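Local structure of Sel1 repeat family protein (Pseudomonas aeruginosa, 6LCH) at residues Asn67-Gly72 against Leu85-Lys90; Val113-Pro116 against Thr122-Asp125. The protein probably acts as an immunity protein that shields Pseudomonas aeruginosa from PldB, a toxic effector of its own type VI secretion system. All coordinates share one frame; numbering follows the deposited sequence.

Overall arrangement
The fold of this all-helical Sel1 repeat chain can be followed through two successive closures. Contact 1 comes first: helix 59-70 ends, the chain loops round, and helix 81-93 packs back against it, so that 67-72 meets 85-90 across twelve intervening residues. Helix 97-107 then follows. Contact 2 closes a shorter excursion, with five residues separating 113-116 from 122-125, and ties the end of helix 111-114 to the start of helix 123-129. The two loops lie in series, neither nested nor crossed, with centres about 18 Å apart. Helix 97-107 touches both contacts, and Q89 OE1 packs at 3.7 Å from N115 ND2, linking them directly.

Contact 1: Asn67-Gly72 against Leu85-Lys90; sequences NLYRTG and LDLYQK
Within the helical hairpin of the Sel1 repeat, R70 and Y69 near the end of helix 59-70 meet Y88 and L87 of helix 81-93. The backbones stay well apart, the closest CA pair being R70 and L85 at 8.1 Å, and side chains span the gap. Y88 spans much of it: R70 CD lies 3.6 Å from its OH, at the edge of the phenol and near the ring plane. R70 starts with CG anti to the backbone N (chi1 179°) and bends at chi3 (78°), so that NE is the guanidinium atom nearest the same hydroxyl, 4.1 Å from Y88 OH, and the rest of the group runs on away from it. Although the guanidinium and ring planes are only 21° apart, the guanidinium is not laid over the ring; OH lies near its plane, at the NE edge. N67 N is 4.0 Å from Y88 OH, a packing distance.

The second meeting is apolar. L87 CD1 comes to the edge of the Y69 ring, 4.0 Å from CD2, and the two side chains cross at about a right angle. L87 also packs on M62 and L65, while Y88 leans on A66 and, towards helix 97-107, on D102 and M106. Two consecutive helices thus pack through their side chains, consistent with the helical hairpin of this TPR-clan repeat.

Contact 2: Val113-Pro116 against Thr122-Asp125; sequences VKNP and TFLD
V113 and T122 bring the two ends of this short connection together, with CA atoms 4.8 Å apart, while N115 and F123 meet on the more buried side. The buried half is built around the phenyl ring of F123. Its CZ comes within 4.2 Å of N115 CB, so that the asparagine offers its methylene to the ring, and the approach is oblique. F123 itself is sunk among F100, M103 and I107 of helix 97-107, with I92 of helix 81-93 adding to the hydrophobic surround. The ring thus packs against both of these helices, and N115 covers one more part of it.

OD1 of N115 accepts a hydrogen bond from A117 N, giving an Asx turn, and the residue's carbonyl oxygen bonds the hydroxyl of T118. These bonds shape the chain where it leaves the weakly bonded helix 111-114.

The solvent side is open, yet its spacing is the closer of the two. V113 is exposed, and a single methyl does most of its work: CG2, set anti to the carbonyl carbon, rests 3.7 Å from T122 N and 4.2 Å from T122 CA. It therefore lies against backbone, while the CB of T122 points away from the other segment. T122 occupies the N-cap position of helix 123-129 but makes no capping bond with its side chain; N109 OD1 instead accepts a hydrogen bond from L124 N in the first turn.

The chemistry implies a closure held by van der Waals packing across the segments, while hydrogen bonds around it, such as N115 OD1 to A117 N and L124 N to N109 OD1, order the turn and the helix start.

Contact 1: Asn67-Gly72 against Leu85-Lys90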
loop_
_atom_site.group_PDB
_atom_site.type_symbol
_atom_site.label_atom_id
_atom_site.label_comp_id
_atom_site.label_asym_id
_atom_site.label_seq_id
_atom_site.Cartn_x
_atom_site.Cartn_y
_atom_site.Cartn_z
ATOM N N ASN A 67 10.913 -3.943 -9.353
ATOM C CA ASN A 67 11.260 -3.897 -7.938
ATOM C C ASN A 67 12.398 -4.854 -7.620
ATOM O O ASN A 67 13.193 -4.580 -6.721
ATOM C CB ASN A 67 10.054 -4.211 -7.055
ATOM C CG ASN A 67 10.292 -3.822 -5.603
ATOM O OD1 ASN A 67 10.634 -2.677 -5.305
ATOM N ND2 ASN A 67 10.138 -4.780 -4.695
ATOM N N LEU A 68 12.497 -5.971 -8.344
ATOM C CA LEU A 68 13.654 -6.849 -8.187
ATOM C C LEU A 68 14.923 -6.187 -8.721
ATOM O O LEU A 68 15.979 -6.237 -8.078
ATOM C CB LEU A 68 13.406 -8.185 -8.893
ATOM C CG LEU A 68 12.105 -8.938 -8.594
ATOM C CD1 LEU A 68 12.112 -10.310 -9.258
ATOM C CD2 LEU A 68 11.868 -9.066 -7.096
ATOM N N TYR A 69 14.838 -5.562 -9.903
ATOM C CA TYR A 69 16.011 -4.936 -10.511
ATOM C C TYR A 69 16.384 -3.630 -9.815
ATOM O O TYR A 69 17.573 -3.307 -9.693
ATOM C CB TYR A 69 15.762 -4.668 -11.994
ATOM C CG TYR A 69 15.748 -5.890 -12.882
ATOM C CD1 TYR A 69 16.755 -6.842 -12.815
ATOM C CD2 TYR A 69 14.731 -6.080 -13.803
ATOM C CE1 TYR A 69 16.740 -7.956 -13.641
ATOM C CE2 TYR A 69 14.710 -7.181 -14.627
ATOM C CZ TYR A 69 15.711 -8.119 -14.539
ATOM O OH TYR A 69 15.682 -9.222 -15.369
ATOM N N ARG A 70 15.388 -2.846 -9.394
ATOM C CA ARG A 70 15.672 -1.566 -8.749
ATOM C C ARG A 70 16.477 -1.767 -7.475
ATOM O O ARG A 70 17.491 -1.095 -7.248
ATOM C CB ARG A 70 14.369 -0.832 -8.447
ATOM C CG ARG A 70 14.552 0.499 -7.755
ATOM C CD ARG A 70 13.213 1.055 -7.324
ATOM N NE ARG A 70 12.730 0.395 -6.118
ATOM C CZ ARG A 70 13.229 0.610 -4.906
ATOM N NH1 ARG A 70 14.227 1.468 -4.745
ATOM N NH2 ARG A 70 12.734 -0.034 -3.856
ATOM N N THR A 71 16.021 -2.675 -6.621
ATOM C CA THR A 71 16.819 -3.172 -5.514
ATOM C C THR A 71 17.731 -4.272 -6.051
ATOM O O THR A 71 17.869 -4.465 -7.262
ATOM C CB THR A 71 15.911 -3.674 -4.397
ATOM O OG1 THR A 71 16.661 -3.832 -3.190
ATOM C CG2 THR A 71 15.335 -4.996 -4.777
ATOM N N GLY A 72 18.371 -5.011 -5.159
ATOM C CA GLY A 72 18.970 -6.259 -5.576
ATOM C C GLY A 72 18.689 -7.346 -4.573
ATOM O O GLY A 72 19.458 -8.304 -4.452
ATOM N N LEU A 85 14.283 1.206 -14.861
ATOM C CA LEU A 85 13.810 2.412 -15.534
ATOM C C LEU A 85 13.066 2.072 -16.816
ATOM O O LEU A 85 12.004 2.640 -17.096
ATOM C CB LEU A 85 14.982 3.345 -15.849
ATOM C CG LEU A 85 15.807 3.942 -14.707
ATOM C CD1 LEU A 85 16.988 4.725 -15.266
ATOM C CD2 LEU A 85 14.950 4.830 -13.835
ATOM N N ASP A 86 13.616 1.152 -17.612
ATOM C CA ASP A 86 12.975 0.788 -18.873
ATOM C C ASP A 86 11.623 0.137 -18.634
ATOM O O ASP A 86 10.678 0.359 -19.399
ATOM C CB ASP A 86 13.889 -0.135 -19.678
ATOM C CG ASP A 86 15.226 0.506 -19.994
ATOM O OD1 ASP A 86 16.157 -0.227 -20.392
ATOM O OD2 ASP A 86 15.346 1.742 -19.835
ATOM N N LEU A 87 11.506 -0.666 -17.575
ATOM C CA LEU A 87 10.208 -1.228 -17.222
ATOM C C LEU A 87 9.248 -0.143 -16.755
ATOM O O LEU A 87 8.054 -0.187 -17.073
ATOM C CB LEU A 87 10.374 -2.295 -16.142
ATOM C CG LEU A 87 10.834 -3.670 -16.630
ATOM C CD1 LEU A 87 11.455 -4.463 -15.486
ATOM C CD2 LEU A 87 9.681 -4.446 -17.256
ATOM N N TYR A 88 9.750 0.837 -15.994
ATOM C CA TYR A 88 8.909 1.946 -15.559
ATOM C C TYR A 88 8.438 2.792 -16.741
ATOM O O TYR A 88 7.305 3.285 -16.737
ATOM C CB TYR A 88 9.663 2.799 -14.529
ATOM C CG TYR A 88 9.937 2.077 -13.214
ATOM C CD1 TYR A 88 9.126 1.050 -12.797
ATOM C CD2 TYR A 88 11.002 2.419 -12.403
ATOM C CE1 TYR A 88 9.340 0.379 -11.605
ATOM C CE2 TYR A 88 11.231 1.740 -11.208
ATOM C CZ TYR A 88 10.396 0.727 -10.816
ATOM O OH TYR A 88 10.621 0.060 -9.635
ATOM N N GLN A 89 9.278 2.959 -17.768
ATOM C CA GLN A 89 8.866 3.729 -18.938
ATOM C C GLN A 89 7.845 2.975 -19.785
ATOM O O GLN A 89 6.967 3.595 -20.396
ATOM C CB GLN A 89 10.083 4.099 -19.786
ATOM C CG GLN A 89 9.766 5.037 -20.949
ATOM C CD GLN A 89 9.103 6.325 -20.501
ATOM O OE1 GLN A 89 9.564 6.983 -19.569
ATOM N NE2 GLN A 89 8.015 6.697 -21.170
ATOM N N LYS A 90 7.943 1.646 -19.840
ATOM C CA LYS A 90 6.919 0.870 -20.529
ATOM C C LYS A 90 5.576 0.990 -19.820
ATOM O O LYS A 90 4.526 1.024 -20.470
ATOM C CB LYS A 90 7.351 -0.592 -20.642
ATOM C CG LYS A 90 8.571 -0.804 -21.530
ATOM C CD LYS A 90 9.269 -2.122 -21.218
ATOM C CE LYS A 90 10.755 -2.052 -21.547
ATOM N NZ LYS A 90 11.016 -1.728 -22.975
#

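Contact 2: Val113-Pro116 against Thr122-Asp125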
loop_
_atom_site.group_PDB
_atom_site.type_symbol
_atom_site.label_atom_id
_atom_site.label_comp_id
_atom_site.label_asym_id
_atom_site.label_seq_id
_atom_site.Cartn_x
_atom_site.Cartn_y
_atom_site.Cartn_z
ATOM N N VAL A 113 7.705 16.669 -14.457
ATOM C CA VAL A 113 7.217 17.804 -15.242
ATOM C C VAL A 113 7.864 17.821 -16.622
ATOM O O VAL A 113 7.235 18.221 -17.611
ATOM C CB VAL A 113 7.458 19.122 -14.475
ATOM C CG1 VAL A 113 7.339 20.332 -15.397
ATOM C CG2 VAL A 113 6.479 19.245 -13.317
ATOM N N LYS A 114 9.109 17.354 -16.720
ATOM C CA LYS A 114 9.787 17.291 -18.010
ATOM C C LYS A 114 9.210 16.199 -18.905
ATOM O O LYS A 114 9.187 16.357 -20.133
ATOM C CB LYS A 114 11.285 17.060 -17.794
ATOM C CG LYS A 114 11.838 17.737 -16.544
ATOM C CD LYS A 114 13.085 17.033 -16.030
ATOM C CE LYS A 114 14.239 17.149 -17.013
ATOM N NZ LYS A 114 15.470 16.479 -16.505
ATOM N N ASN A 115 8.739 15.103 -18.320
ATOM C CA ASN A 115 8.289 13.960 -19.109
ATOM C C ASN A 115 7.005 14.299 -19.863
ATOM O O ASN A 115 6.050 14.798 -19.258
ATOM C CB ASN A 115 8.068 12.749 -18.204
ATOM C CG ASN A 115 7.858 11.469 -18.987
ATOM O OD1 ASN A 115 6.838 11.296 -19.655
ATOM N ND2 ASN A 115 8.827 10.564 -18.913
ATOM N N PRO A 116 6.936 14.028 -21.172
ATOM C CA PRO A 116 5.722 14.379 -21.930
ATOM C C PRO A 116 4.468 13.668 -21.453
ATOM O O PRO A 116 3.364 14.197 -21.631
ATOM C CB PRO A 116 6.078 13.981 -23.371
ATOM C CG PRO A 116 7.213 13.016 -23.246
ATOM C CD PRO A 116 7.982 13.456 -22.036
ATOM N N THR A 122 4.313 16.648 -11.882
ATOM C CA THR A 122 5.331 15.797 -11.303
ATOM C C THR A 122 4.837 14.354 -11.285
ATOM O O THR A 122 3.655 14.075 -11.495
ATOM C CB THR A 122 5.684 16.266 -9.895
ATOM O OG1 THR A 122 6.977 15.767 -9.544
ATOM C CG2 THR A 122 4.660 15.768 -8.894
ATOM N N PHE A 123 5.761 13.425 -11.037
ATOM C CA PHE A 123 5.396 12.015 -11.117
ATOM C C PHE A 123 4.323 11.668 -10.093
ATOM O O PHE A 123 3.335 11.003 -10.425
ATOM C CB PHE A 123 6.634 11.135 -10.949
ATOM C CG PHE A 123 7.411 10.953 -12.224
ATOM C CD1 PHE A 123 6.822 10.355 -13.327
ATOM C CD2 PHE A 123 8.717 11.395 -12.327
ATOM C CE1 PHE A 123 7.524 10.197 -14.507
ATOM C CE2 PHE A 123 9.425 11.239 -13.500
ATOM C CZ PHE A 123 8.827 10.642 -14.595
ATOM N N LEU A 124 4.478 12.151 -8.857
ATOM C CA LEU A 124 3.476 11.881 -7.832
ATOM C C LEU A 124 2.126 12.479 -8.203
ATOM O O LEU A 124 1.088 11.825 -8.051
ATOM C CB LEU A 124 3.941 12.431 -6.483
ATOM C CG LEU A 124 4.874 11.546 -5.653
ATOM C CD1 LEU A 124 5.172 12.218 -4.321
ATOM C CD2 LEU A 124 4.253 10.179 -5.437
ATOM N N ASP A 125 2.121 13.728 -8.677
ATOM C CA ASP A 125 0.862 14.383 -9.012
ATOM C C ASP A 125 0.185 13.707 -10.198
ATOM O O ASP A 125 -1.035 13.507 -10.187
ATOM C CB ASP A 125 1.101 15.865 -9.295
ATOM C CG ASP A 125 1.360 16.664 -8.029
ATOM O OD1 ASP A 125 2.013 17.727 -8.111
ATOM O OD2 ASP A 125 0.918 16.223 -6.947
#